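Local structure of inositol monophosphatase (Zymomonas mobilis, 4N81) at residues Ala79-Val84 against Ile105-Asp110; Gly97-Gly102 against Ile118-His123; Ala153-Thr158 against Arg179-Gly184; Val202-Lys207 against Val238-Ala243; Gly222-Asp227 against Gly245-Ile250. The protein probably hydrolyses phosphate monoesters such as inositol monophosphate, using magnesium ions as cofactor. All coordinates share one frame; numbering follows the deposited sequence.

Contact 1: Ala79-Val84 against Ile105-Asp110; sequences ARRLWV and IALVED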
# COMPACT_ATOMS: atom_id res chain seq x y z
N ALA A 79 5.39 36.44 -4.48
CA ALA A 79 5.78 36.21 -5.87
C ALA A 79 4.64 35.52 -6.62
O ALA A 79 3.85 34.74 -6.03
CB ALA A 79 7.09 35.39 -5.97
N ARG A 80 4.56 35.83 -7.92
CA ARG A 80 3.63 35.14 -8.80
C ARG A 80 3.93 33.64 -8.85
O ARG A 80 2.98 32.85 -8.96
CB ARG A 80 3.78 35.67 -10.24
CG ARG A 80 3.04 36.93 -10.57
CD ARG A 80 2.91 37.09 -12.08
NE ARG A 80 2.08 36.04 -12.68
CZ ARG A 80 2.53 35.03 -13.43
NH1 ARG A 80 3.83 34.91 -13.70
NH2 ARG A 80 1.67 34.13 -13.92
N ARG A 81 5.22 33.26 -8.76
CA ARG A 81 5.69 31.86 -8.91
C ARG A 81 6.17 31.32 -7.55
O ARG A 81 7.03 31.95 -6.89
CB ARG A 81 6.87 31.75 -9.91
CG ARG A 81 6.52 32.12 -11.38
CD ARG A 81 7.77 32.33 -12.29
NE ARG A 81 8.88 31.42 -12.00
CZ ARG A 81 9.20 30.35 -12.71
NH1 ARG A 81 8.51 30.00 -13.79
NH2 ARG A 81 10.23 29.60 -12.34
N LEU A 82 5.69 30.14 -7.16
CA LEU A 82 6.04 29.57 -5.86
C LEU A 82 6.37 28.09 -6.04
O LEU A 82 5.61 27.37 -6.70
CB LEU A 82 4.83 29.59 -4.91
CG LEU A 82 4.20 30.93 -4.50
CD1 LEU A 82 3.03 30.66 -3.55
CD2 LEU A 82 5.25 31.79 -3.84
N TRP A 83 7.43 27.63 -5.39
CA TRP A 83 7.69 26.20 -5.31
C TRP A 83 7.05 25.58 -4.06
O TRP A 83 7.11 26.17 -2.97
CB TRP A 83 9.21 25.97 -5.27
CG TRP A 83 9.85 26.35 -6.58
CD1 TRP A 83 10.29 27.57 -6.96
CD2 TRP A 83 10.06 25.47 -7.70
NE1 TRP A 83 10.79 27.52 -8.26
CE2 TRP A 83 10.66 26.24 -8.73
CE3 TRP A 83 9.79 24.11 -7.93
CZ2 TRP A 83 11.00 25.69 -9.96
CZ3 TRP A 83 10.13 23.57 -9.15
CH2 TRP A 83 10.73 24.36 -10.16
N VAL A 84 6.45 24.40 -4.22
CA VAL A 84 5.79 23.73 -3.11
C VAL A 84 6.49 22.39 -2.97
O VAL A 84 6.52 21.65 -3.93
CB VAL A 84 4.29 23.52 -3.43
CG1 VAL A 84 3.55 22.83 -2.26
CG2 VAL A 84 3.60 24.86 -3.72
N ILE A 105 7.02 17.64 -5.69
CA ILE A 105 7.57 18.97 -5.99
C ILE A 105 6.60 19.65 -6.97
O ILE A 105 6.21 19.06 -7.99
CB ILE A 105 8.94 18.79 -6.66
CG1 ILE A 105 9.93 18.15 -5.65
CG2 ILE A 105 9.47 20.14 -7.28
CD1 ILE A 105 11.03 17.34 -6.29
N ALA A 106 6.27 20.91 -6.74
CA ALA A 106 5.38 21.57 -7.67
C ALA A 106 5.83 22.99 -7.89
O ALA A 106 6.45 23.57 -7.00
CB ALA A 106 3.97 21.56 -7.12
N LEU A 107 5.57 23.51 -9.09
CA LEU A 107 5.70 24.96 -9.36
C LEU A 107 4.27 25.49 -9.56
O LEU A 107 3.48 24.87 -10.29
CB LEU A 107 6.49 25.21 -10.64
CG LEU A 107 6.59 26.67 -11.10
CD1 LEU A 107 7.17 27.55 -9.97
CD2 LEU A 107 7.44 26.80 -12.39
N VAL A 108 3.97 26.64 -8.94
CA VAL A 108 2.62 27.15 -8.84
C VAL A 108 2.69 28.60 -9.33
O VAL A 108 3.59 29.32 -8.93
CB VAL A 108 2.16 27.08 -7.37
CG1 VAL A 108 0.86 27.80 -7.19
CG2 VAL A 108 1.99 25.63 -6.94
N GLU A 109 1.77 29.00 -10.21
CA GLU A 109 1.74 30.39 -10.70
C GLU A 109 0.36 30.97 -10.51
O GLU A 109 -0.61 30.35 -10.94
CB GLU A 109 2.01 30.45 -12.21
CG GLU A 109 3.42 30.15 -12.62
CD GLU A 109 3.65 30.32 -14.14
OE1 GLU A 109 4.62 29.74 -14.64
OE2 GLU A 109 2.87 31.03 -14.81
N ASP A 110 0.29 32.18 -9.93
CA ASP A 110 -1.00 32.79 -9.61
C ASP A 110 -1.88 31.80 -8.82
O ASP A 110 -3.10 31.71 -9.02
CB ASP A 110 -1.69 33.23 -10.88
CG ASP A 110 -0.81 34.14 -11.74
OD1 ASP A 110 -0.82 33.93 -12.96
OD2 ASP A 110 -0.09 35.02 -11.21
O HOH W 1 6.56 31.06 -15.48
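Arg80 NH2 is held by two acidic residues of the opposite segment. It donates to Asp110 OD1 at 2.7 Å; the oxygen lies in the guanidinium plane, while the nitrogen approaches from above the carboxylate plane. A second, weak bond runs from Arg80 NH2 to Glu109 OE2 at 3.4 Å. Arg80 NE adds a bond to Asp110 OD2, 2.8 Å, on the syn side of that carboxylate. The grip is therefore side-on, with NE and NH2 each taking one oxygen of Asp110. A bend in the chain at chi3 (65°) turns the guanidinium back toward Asp110. Next to this salt-bridge cluster the two segments form an antiparallel strand pair in the larger mixed sheet, where strand 81-86 lies between strands 66-67 and 102-109. Leu82 with Val108 and Val84 with Ala106 are the hydrogen-bonded pairs. One sheet face carries Arg81, Trp83, Leu107 and Glu109. There Leu107 CD1 sits over the five-membered ring of Trp83, 4.0 Å from its centroid, in a CH-pi contact. Leu107 CD2 reaches Arg81 NH1 at 3.7 Å. Arg81 and Glu109 run side by side, but their own salt bridge is long. Asp9 and Asp65 bind the Arg81 guanidinium, Asp65 also takes the indole NH of Trp83, and Tyr6 bonds to Glu109. The other face carries Leu82, Val84, Ala106 and Val108. Val84 CG2 meets Val108 CG2 at 3.7 Å, and Phe208 packs on both valines.

Contact 2: Gly97-Gly102 against Ile118-His123; sequences GRASFG and INQPIH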
# COMPACT_ATOMS: atom_id res chain seq x y z
N GLY A 97 7.16 1.68 7.05
CA GLY A 97 8.03 0.87 6.20
C GLY A 97 7.44 0.55 4.84
O GLY A 97 7.86 -0.40 4.18
N ARG A 98 6.40 1.30 4.44
CA ARG A 98 5.78 1.11 3.12
C ARG A 98 6.31 2.02 2.06
O ARG A 98 6.46 3.22 2.30
CB ARG A 98 4.27 1.42 3.19
CG ARG A 98 3.53 0.50 4.24
CD ARG A 98 2.05 0.96 4.30
NE ARG A 98 1.20 -0.05 4.98
CZ ARG A 98 -0.12 -0.09 4.79
NH1 ARG A 98 -0.70 0.80 3.96
NH2 ARG A 98 -0.85 -1.01 5.41
N ALA A 99 6.52 1.49 0.86
CA ALA A 99 7.08 2.33 -0.22
C ALA A 99 5.96 2.91 -1.08
O ALA A 99 6.07 2.97 -2.32
CB ALA A 99 8.04 1.50 -1.08
N SER A 100 4.88 3.32 -0.45
CA SER A 100 3.86 4.11 -1.18
C SER A 100 4.07 5.62 -1.02
O SER A 100 3.33 6.39 -1.63
CB SER A 100 2.46 3.77 -0.65
OG SER A 100 2.43 4.01 0.78
N PHE A 101 4.99 6.04 -0.15
CA PHE A 101 5.21 7.47 0.05
C PHE A 101 5.88 8.07 -1.18
O PHE A 101 6.48 7.34 -1.95
CB PHE A 101 6.07 7.76 1.30
CG PHE A 101 7.49 7.36 1.13
CD1 PHE A 101 8.44 8.28 0.67
CD2 PHE A 101 7.90 6.07 1.42
CE1 PHE A 101 9.77 7.90 0.52
CE2 PHE A 101 9.21 5.68 1.22
CZ PHE A 101 10.16 6.61 0.78
N GLY A 102 5.77 9.40 -1.36
CA GLY A 102 6.51 10.03 -2.47
C GLY A 102 6.98 11.44 -2.13
O GLY A 102 6.39 12.13 -1.28
N ILE A 118 5.79 13.53 -8.78
CA ILE A 118 5.74 12.56 -7.68
C ILE A 118 6.93 11.64 -7.87
O ILE A 118 7.06 11.03 -8.94
CB ILE A 118 4.48 11.63 -7.73
CG1 ILE A 118 3.15 12.44 -7.58
CG2 ILE A 118 4.57 10.58 -6.61
CD1 ILE A 118 1.89 11.65 -8.17
N ASN A 119 7.76 11.48 -6.85
CA ASN A 119 8.86 10.55 -6.98
C ASN A 119 8.88 9.56 -5.85
O ASN A 119 8.97 9.96 -4.69
CB ASN A 119 10.21 11.29 -6.99
CG ASN A 119 11.37 10.33 -7.32
OD1 ASN A 119 11.42 9.78 -8.40
ND2 ASN A 119 12.30 10.14 -6.37
N GLN A 120 8.89 8.27 -6.19
CA GLN A 120 8.98 7.22 -5.17
C GLN A 120 10.43 6.81 -5.23
O GLN A 120 10.86 6.16 -6.19
CB GLN A 120 8.06 6.04 -5.60
CG GLN A 120 7.47 5.29 -4.37
CD GLN A 120 8.56 4.88 -3.38
OE1 GLN A 120 9.53 4.22 -3.75
NE2 GLN A 120 8.42 5.29 -2.14
N PRO A 121 11.21 7.18 -4.19
CA PRO A 121 12.67 7.01 -4.31
C PRO A 121 13.14 5.60 -4.02
O PRO A 121 14.32 5.31 -4.27
CB PRO A 121 13.23 7.99 -3.28
CG PRO A 121 12.09 8.10 -2.21
CD PRO A 121 10.83 8.04 -3.04
N ILE A 122 12.27 4.73 -3.47
CA ILE A 122 12.73 3.37 -3.17
C ILE A 122 12.63 2.53 -4.45
O ILE A 122 13.59 1.86 -4.85
CB ILE A 122 11.87 2.72 -2.03
CG1 ILE A 122 11.83 3.66 -0.81
CG2 ILE A 122 12.43 1.30 -1.64
CD1 ILE A 122 13.23 4.15 -0.32
N HIS A 123 11.48 2.57 -5.09
CA HIS A 123 11.30 1.81 -6.36
C HIS A 123 11.58 2.55 -7.64
O HIS A 123 11.48 1.98 -8.73
CB HIS A 123 9.99 1.05 -6.33
CG HIS A 123 10.01 -0.00 -5.25
ND1 HIS A 123 9.03 -0.12 -4.29
CD2 HIS A 123 10.99 -0.90 -4.93
CE1 HIS A 123 9.37 -1.09 -3.45
NE2 HIS A 123 10.56 -1.56 -3.81
O HOH W 2 6.47 1.56 -4.70
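Gly102 CA lies 3.3 Å from Asn119 O, and from there the backbones diverge, with 6.5 Å between the CA atoms of Ala99 and Ile122. The Gln120 side chain spans the two backbones here. It bends at chi2 (-52°), which brings the amide back over the loop. Gln120 NE2 donates to Phe101 O at 2.8 Å, with that oxygen close to the amide plane. The same nitrogen stands 3.4 Å above the plane of the Phe101 ring, over its centre, and the amide and ring planes are nearly perpendicular. With chi1 at 71°, Phe101 CG lies between its own backbone N and carbonyl carbon, and one ring face is turned to Gln120 NE2. Pro121 CG then touches Phe101 CE1 at 3.6 Å, and Ile122 CG1 touches Phe101 CZ. Phe94 meets the Phe101 ring edge-to-face. On the other side of the amide, Gln120 OE1 accepts from Ile122 N and from His123 N, the latter at 2.9 Å and nearly along the C=O axis. Water 2 links Ala99 O to His123 ND1, while Ala99 CB packs against the His123 ring. That ring also stacks on His123 of the second subunit. With its oxygen taking two backbone NH groups and its nitrogen giving to a carbonyl, the Gln120 amide is fixed in one flip state. It ties the turn at 121-123 to the loop entering strand 102-109, beside the predicted magnesium ligands Ile88 and Asp89.

Contact 3: Ala153-Thr158 against Arg179-Gly184; sequences ALLATT and RDTLLG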
# COMPACT_ATOMS: atom_id res chain seq x y z
N ALA A 153 -16.43 1.45 -10.99
CA ALA A 153 -15.25 2.24 -10.64
C ALA A 153 -14.49 1.69 -9.40
O ALA A 153 -15.09 1.22 -8.44
CB ALA A 153 -15.65 3.70 -10.37
N LEU A 154 -13.16 1.79 -9.46
CA LEU A 154 -12.32 1.57 -8.29
C LEU A 154 -12.01 2.91 -7.64
O LEU A 154 -11.51 3.80 -8.30
CB LEU A 154 -11.01 0.92 -8.71
CG LEU A 154 -9.99 0.62 -7.64
CD1 LEU A 154 -10.65 -0.15 -6.53
CD2 LEU A 154 -8.94 -0.32 -8.29
N LEU A 155 -12.34 3.02 -6.34
CA LEU A 155 -12.22 4.26 -5.58
C LEU A 155 -11.05 4.03 -4.61
O LEU A 155 -10.89 2.94 -4.12
CB LEU A 155 -13.48 4.44 -4.72
CG LEU A 155 -13.54 5.55 -3.65
CD1 LEU A 155 -13.41 6.96 -4.29
CD2 LEU A 155 -14.91 5.41 -2.89
N ALA A 156 -10.27 5.06 -4.31
CA ALA A 156 -9.23 4.90 -3.30
C ALA A 156 -9.30 6.08 -2.37
O ALA A 156 -9.72 7.20 -2.76
CB ALA A 156 -7.80 4.90 -3.98
N THR A 157 -8.85 5.85 -1.15
CA THR A 157 -8.64 6.99 -0.22
C THR A 157 -7.61 6.54 0.83
O THR A 157 -7.44 5.33 1.04
CB THR A 157 -9.92 7.42 0.52
OG1 THR A 157 -9.71 8.76 1.08
CG2 THR A 157 -10.30 6.43 1.68
N THR A 158 -6.90 7.49 1.44
CA THR A 158 -5.84 7.04 2.35
C THR A 158 -6.45 6.39 3.59
O THR A 158 -6.01 5.31 4.01
CB THR A 158 -4.91 8.22 2.76
OG1 THR A 158 -4.22 8.67 1.57
CG2 THR A 158 -3.88 7.73 3.79
N ARG A 179 -17.48 -0.04 -7.28
CA ARG A 179 -17.24 -1.48 -7.41
C ARG A 179 -16.28 -1.98 -6.31
O ARG A 179 -16.42 -3.07 -5.78
CB ARG A 179 -16.55 -1.75 -8.75
CG ARG A 179 -16.33 -3.28 -9.04
CD ARG A 179 -14.82 -3.64 -9.22
NE ARG A 179 -14.46 -3.92 -10.62
CZ ARG A 179 -13.51 -4.76 -11.05
NH1 ARG A 179 -12.76 -5.46 -10.22
NH2 ARG A 179 -13.32 -4.92 -12.35
N ASP A 180 -15.25 -1.20 -6.02
CA ASP A 180 -14.33 -1.57 -4.95
C ASP A 180 -13.62 -0.36 -4.44
O ASP A 180 -13.55 0.62 -5.16
CB ASP A 180 -13.23 -2.52 -5.41
CG ASP A 180 -12.50 -3.18 -4.20
OD1 ASP A 180 -13.17 -3.39 -3.13
OD2 ASP A 180 -11.28 -3.43 -4.27
N THR A 181 -13.15 -0.44 -3.20
CA THR A 181 -12.42 0.69 -2.61
C THR A 181 -11.08 0.19 -2.09
O THR A 181 -11.05 -0.82 -1.36
CB THR A 181 -13.27 1.29 -1.44
OG1 THR A 181 -14.48 1.83 -1.99
CG2 THR A 181 -12.52 2.42 -0.76
N LEU A 182 -9.98 0.87 -2.42
CA LEU A 182 -8.69 0.43 -1.88
C LEU A 182 -8.25 1.51 -0.93
O LEU A 182 -8.59 2.69 -1.11
CB LEU A 182 -7.64 0.29 -2.98
CG LEU A 182 -7.76 -1.03 -3.78
CD1 LEU A 182 -6.72 -1.03 -4.93
CD2 LEU A 182 -7.57 -2.29 -2.85
N LEU A 183 -7.52 1.12 0.10
CA LEU A 183 -7.20 2.05 1.18
C LEU A 183 -5.71 2.23 1.38
O LEU A 183 -4.92 1.35 1.03
CB LEU A 183 -7.83 1.50 2.50
CG LEU A 183 -9.37 1.41 2.42
CD1 LEU A 183 -9.87 0.68 3.68
CD2 LEU A 183 -9.98 2.84 2.30
N GLY A 184 -5.32 3.37 1.93
CA GLY A 184 -3.92 3.73 2.16
C GLY A 184 -3.30 4.29 0.89
O GLY A 184 -3.76 4.00 -0.22
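Leu155 takes the centre of a run of parallel backbone hydrogen bonds. Its N donates to Asp180 O at 2.9 Å, and its O accepts from Leu182 N at 2.8 Å. Thr157 N continues the pattern to Leu182 O at 3.2 Å. At the start, Ala153 O receives Arg179 N at 2.9 Å and, more weakly, Asp180 N. At the far end Gly184 N makes only weak bonds, to Thr157 O and Thr158 O. The axes of the two short strands are 26° apart, running the same way. On one face, Leu154 CG is anti to its backbone N (chi1 179°), which lays CD1 across the neighbouring strand. CD1 comes to 3.3 Å from Asp180 O and to 4.1 Å from Leu182 CG. The carboxylate of Asp180 on this face forms a salt bridge with Arg92 of the second subunit, and Leu182 also packs on that arginine. On the other face Leu155 and Thr181 lie side by side, pointing the same way, with Leu155 CD2 3.7 Å from Thr181 OG1. Thr157 CG2 and Leu183 CD2 lie 3.7 Å apart in the same side-by-side arrangement. Phe171 of helix 165-175 covers Leu155, Thr157 and Thr181. Thr157 OG1 bonds to Val202 O, and Thr158 OG1 to Glu203, on the side of strand 200-203. Strand 154-157, helix 165-175 and strand 180-183 together make a beta-alpha-beta crossover. It forms one edge of the five-stranded mixed sheet of this phosphatase, and the edge strand faces the dimer partner.

Contact 4: Val202-Lys207 against Val238-Ala243; sequences VEQGLK and VGEVIA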
# COMPACT_ATOMS: atom_id res chain seq x y z
N VAL A 202 -10.92 10.24 -3.48
CA VAL A 202 -11.64 11.30 -2.76
C VAL A 202 -10.99 11.42 -1.40
O VAL A 202 -10.92 10.43 -0.66
CB VAL A 202 -13.15 10.93 -2.59
CG1 VAL A 202 -13.86 11.96 -1.65
CG2 VAL A 202 -13.82 10.87 -3.97
N GLU A 203 -10.53 12.64 -1.06
CA GLU A 203 -9.89 12.87 0.21
C GLU A 203 -10.32 14.20 0.79
O GLU A 203 -10.78 15.11 0.07
CB GLU A 203 -8.36 12.82 0.09
CG GLU A 203 -7.90 11.34 -0.26
CD GLU A 203 -6.39 11.13 -0.24
OE1 GLU A 203 -5.65 12.03 -0.67
OE2 GLU A 203 -5.96 10.05 0.20
N GLN A 204 -10.04 14.33 2.08
CA GLN A 204 -10.37 15.59 2.79
C GLN A 204 -9.26 15.87 3.78
O GLN A 204 -8.64 14.93 4.32
CB GLN A 204 -11.71 15.41 3.53
CG GLN A 204 -12.17 16.65 4.33
CD GLN A 204 -13.52 16.44 4.99
OE1 GLN A 204 -13.73 15.45 5.65
NE2 GLN A 204 -14.48 17.35 4.74
N GLY A 205 -9.02 17.16 4.07
CA GLY A 205 -8.03 17.52 5.07
C GLY A 205 -6.62 17.66 4.55
O GLY A 205 -5.70 17.85 5.33
N LEU A 206 -6.42 17.61 3.24
CA LEU A 206 -5.05 17.79 2.69
C LEU A 206 -4.55 19.25 2.81
O LEU A 206 -5.37 20.20 2.82
CB LEU A 206 -5.02 17.41 1.19
CG LEU A 206 -4.90 15.90 0.88
CD1 LEU A 206 -5.92 15.07 1.51
CD2 LEU A 206 -4.96 15.73 -0.64
N LYS A 207 -3.22 19.41 2.94
CA LYS A 207 -2.55 20.71 2.88
C LYS A 207 -2.14 20.95 1.43
O LYS A 207 -2.07 20.00 0.70
CB LYS A 207 -1.30 20.69 3.78
CG LYS A 207 -1.65 20.31 5.21
CD LYS A 207 -2.58 21.34 5.83
CE LYS A 207 -3.01 20.96 7.29
NZ LYS A 207 -4.25 20.08 7.36
N VAL A 238 -9.03 24.35 0.80
CA VAL A 238 -9.03 23.76 2.14
C VAL A 238 -8.65 22.30 2.17
O VAL A 238 -8.39 21.76 3.24
CB VAL A 238 -10.40 23.95 2.86
CG1 VAL A 238 -10.74 25.45 2.91
CG2 VAL A 238 -11.46 23.15 2.12
N GLY A 239 -8.58 21.68 1.00
CA GLY A 239 -8.01 20.32 0.92
C GLY A 239 -9.01 19.19 0.79
O GLY A 239 -8.71 18.04 1.15
N GLU A 240 -10.23 19.54 0.39
CA GLU A 240 -11.19 18.54 -0.09
C GLU A 240 -10.85 18.36 -1.57
O GLU A 240 -10.85 19.35 -2.31
CB GLU A 240 -12.62 19.12 0.04
CG GLU A 240 -13.04 19.07 1.52
CD GLU A 240 -14.36 19.79 1.83
OE1 GLU A 240 -14.99 20.40 0.92
OE2 GLU A 240 -14.74 19.73 3.02
N VAL A 241 -10.60 17.12 -1.99
CA VAL A 241 -10.21 16.90 -3.37
C VAL A 241 -10.98 15.72 -3.91
O VAL A 241 -11.30 14.77 -3.18
CB VAL A 241 -8.66 16.63 -3.54
CG1 VAL A 241 -7.82 17.80 -2.96
CG2 VAL A 241 -8.24 15.39 -2.86
N ILE A 242 -11.24 15.78 -5.22
CA ILE A 242 -11.71 14.59 -5.95
C ILE A 242 -10.91 14.52 -7.25
O ILE A 242 -10.72 15.56 -7.92
CB ILE A 242 -13.22 14.62 -6.23
CG1 ILE A 242 -13.64 13.41 -7.06
CG2 ILE A 242 -13.66 16.00 -6.93
CD1 ILE A 242 -15.16 13.18 -7.04
N ALA A 243 -10.38 13.32 -7.54
CA ALA A 243 -9.68 13.09 -8.79
C ALA A 243 -10.45 11.97 -9.51
O ALA A 243 -10.87 11.01 -8.84
CB ALA A 243 -8.19 12.67 -8.50
O HOH W 3 -10.16 19.68 3.83
O HOH W 4 -6.51 21.02 5.58
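Val241 meets segment 202-207 with both its backbone and its side chain. Its N donates to Glu203 O at 2.9 Å and its O accepts from Glu203 N at 3.1 Å, a hydrogen-bonded antiparallel pair. Val241 CG2 lies between its own backbone N and carbonyl carbon, and there it touches Glu203 CB at 3.9 Å and Leu206 CD2 at 4.0 Å. Leu206 crosses Val241 at about a right angle. Its N donates to Gly239 O at 3.1 Å, and Leu206 CB packs on the same oxygen. Gly239 has no side chain where a CB would run into Leu206 O, and this lets its CA approach that oxygen at 3.3 Å in a CA-H...O contact. Beyond the strand pair, Gln204 and Glu240 extend side by side. Gln204 NE2 donates to Glu240 OE2 at 2.9 Å, from the anti side and tilted out of the carboxylate plane. The other end of this amide, Gln204 OE1, is bonded to Glu164 N. Water 3 links Gly205 N to Val238 O. Backbone and side-chain bonds thus carry the contact past the strand ends. Lys207 N bonds to Asp210 OD2, a predicted magnesium ligand, so the turn that ends this contact is linked directly to the metal site.

Contact 5: Gly222-Asp227 against Gly245-Ile250; sequences GGIMRD and GDHHLI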
# COMPACT_ATOMS: atom_id res chain seq x y z
N GLY A 222 -5.04 13.10 -18.64
CA GLY A 222 -6.39 12.99 -19.18
C GLY A 222 -7.47 12.98 -18.10
O GLY A 222 -8.68 12.95 -18.41
N GLY A 223 -7.05 13.03 -16.83
CA GLY A 223 -8.03 13.03 -15.73
C GLY A 223 -8.51 14.41 -15.32
O GLY A 223 -8.28 15.42 -16.00
N ILE A 224 -9.23 14.46 -14.21
CA ILE A 224 -9.73 15.74 -13.75
C ILE A 224 -9.53 15.73 -12.23
O ILE A 224 -9.71 14.70 -11.58
CB ILE A 224 -11.22 15.95 -14.13
CG1 ILE A 224 -11.79 17.26 -13.55
CG2 ILE A 224 -12.11 14.79 -13.65
CD1 ILE A 224 -13.14 17.63 -14.33
N MET A 225 -9.15 16.87 -11.67
CA MET A 225 -8.92 16.94 -10.25
C MET A 225 -9.39 18.31 -9.77
O MET A 225 -8.92 19.34 -10.27
CB MET A 225 -7.44 16.68 -9.94
CG MET A 225 -7.18 16.55 -8.46
SD MET A 225 -5.51 15.87 -8.21
CE MET A 225 -5.46 16.16 -6.47
N ARG A 226 -10.37 18.30 -8.86
CA ARG A 226 -11.04 19.51 -8.43
C ARG A 226 -11.34 19.43 -6.93
O ARG A 226 -11.10 18.41 -6.30
CB ARG A 226 -12.41 19.61 -9.14
CG ARG A 226 -12.37 19.59 -10.69
CD ARG A 226 -11.95 20.96 -11.18
NE ARG A 226 -11.56 20.93 -12.58
CZ ARG A 226 -12.40 20.98 -13.60
NH1 ARG A 226 -13.72 21.08 -13.40
NH2 ARG A 226 -11.91 20.95 -14.84
N ASP A 227 -11.92 20.50 -6.38
CA ASP A 227 -12.52 20.36 -5.04
C ASP A 227 -13.92 19.75 -5.11
O ASP A 227 -14.35 19.33 -6.19
CB ASP A 227 -12.47 21.64 -4.19
CG ASP A 227 -13.39 22.75 -4.71
OD1 ASP A 227 -13.13 23.91 -4.30
OD2 ASP A 227 -14.35 22.47 -5.47
N GLY A 245 -10.38 9.56 -13.29
CA GLY A 245 -9.65 9.29 -14.54
C GLY A 245 -10.52 9.68 -15.74
O GLY A 245 -10.02 9.96 -16.83
N ASP A 246 -11.83 9.74 -15.51
CA ASP A 246 -12.80 9.98 -16.56
C ASP A 246 -13.67 11.18 -16.19
O ASP A 246 -14.34 11.16 -15.17
CB ASP A 246 -13.64 8.69 -16.78
CG ASP A 246 -14.54 8.77 -18.04
OD1 ASP A 246 -14.95 9.86 -18.43
OD2 ASP A 246 -14.85 7.72 -18.62
N HIS A 247 -13.68 12.19 -17.02
CA HIS A 247 -14.45 13.43 -16.70
C HIS A 247 -15.96 13.16 -16.53
O HIS A 247 -16.70 13.81 -15.75
CB HIS A 247 -14.28 14.49 -17.80
CG HIS A 247 -12.89 15.05 -17.95
ND1 HIS A 247 -11.74 14.34 -17.67
CD2 HIS A 247 -12.48 16.27 -18.38
CE1 HIS A 247 -10.68 15.10 -17.94
NE2 HIS A 247 -11.11 16.27 -18.37
N HIS A 248 -16.41 12.12 -17.22
CA HIS A 248 -17.82 11.70 -17.16
C HIS A 248 -18.25 11.26 -15.73
O HIS A 248 -19.45 11.25 -15.41
CB HIS A 248 -18.03 10.56 -18.17
CG HIS A 248 -19.43 9.99 -18.18
ND1 HIS A 248 -20.49 10.62 -18.80
CD2 HIS A 248 -19.91 8.81 -17.72
CE1 HIS A 248 -21.57 9.87 -18.69
NE2 HIS A 248 -21.24 8.77 -18.03
N LEU A 249 -17.31 10.84 -14.90
CA LEU A 249 -17.64 10.32 -13.58
C LEU A 249 -17.66 11.38 -12.51
O LEU A 249 -18.08 11.09 -11.37
CB LEU A 249 -16.66 9.18 -13.16
CG LEU A 249 -17.33 7.82 -12.99
CD1 LEU A 249 -18.29 7.51 -14.11
CD2 LEU A 249 -16.28 6.73 -12.86
N ILE A 250 -17.21 12.62 -12.81
CA ILE A 250 -17.14 13.50 -11.66
C ILE A 250 -18.54 13.92 -11.17
O ILE A 250 -18.78 13.97 -9.98
CB ILE A 250 -16.18 14.72 -11.90
CG1 ILE A 250 -16.16 15.64 -10.67
CG2 ILE A 250 -16.61 15.52 -13.09
CD1 ILE A 250 -14.77 16.33 -10.54
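Ile224 CB lies over one face of the His247 ring, 4.0 Å from its centroid and 15° off the ring normal, a CH-pi contact. From CB the side chain forks. The CG2 branch turns to the histidine and comes to 4.1 Å from both His247 ND1 and His247 CA. CG1 is anti to the backbone N (chi1 175°), which carries the chain away from the imidazole. At its tip, CD1 reaches Ile250 CG2 at 4.2 Å. The same methyl also sits 3.4 Å above the centre of the Arg226 guanidinium plane, an intrastrand contact, two residues along. Arg226 CG in turn touches Ile250 CD1 at 4.1 Å. The His247 ring turns its CE1 to the glycines, with Gly222 O at 3.0 Å near the ring plane and Gly223 O at 3.1 Å. These are carbon-to-oxygen contacts, and no hydrogen bond joins the two segments. Asp246 OD1 accepts from His248 N, an Asx turn around His247. Gly222 ends helix 214-220 in a Schellman motif and leads into edge strand 224-226. The loop 245-249 leaves the neighbouring strand 241-244, passes over Ile224, and enters helix 250-257 at Ile250, which also packs on Ile242.

Overall arrangement
Contacts 1 and 2 belong to the seven-stranded sheet, and contacts 3, 4 and 5 to the five-stranded one. Contacts 1, 3 and 4 are largely buried strand pairings, though contact 1 ends in an exposed salt-bridge cluster. Contacts 2 and 5 join a strand to a loop and are only partly buried. One glutamine amide dominates contact 2, while contact 5 relies on apolar and ring contacts. Strands 154-157 and 200-203 make contacts 3 and 4 neighbours, with Leu155 CD1 packing on Val202 CG2. Contacts 4 and 5 meet through Ile242 N and Arg226 O. Contacts 2 and 3 both reach the second subunit, whereas contact 5 lies away from the predicted metal site.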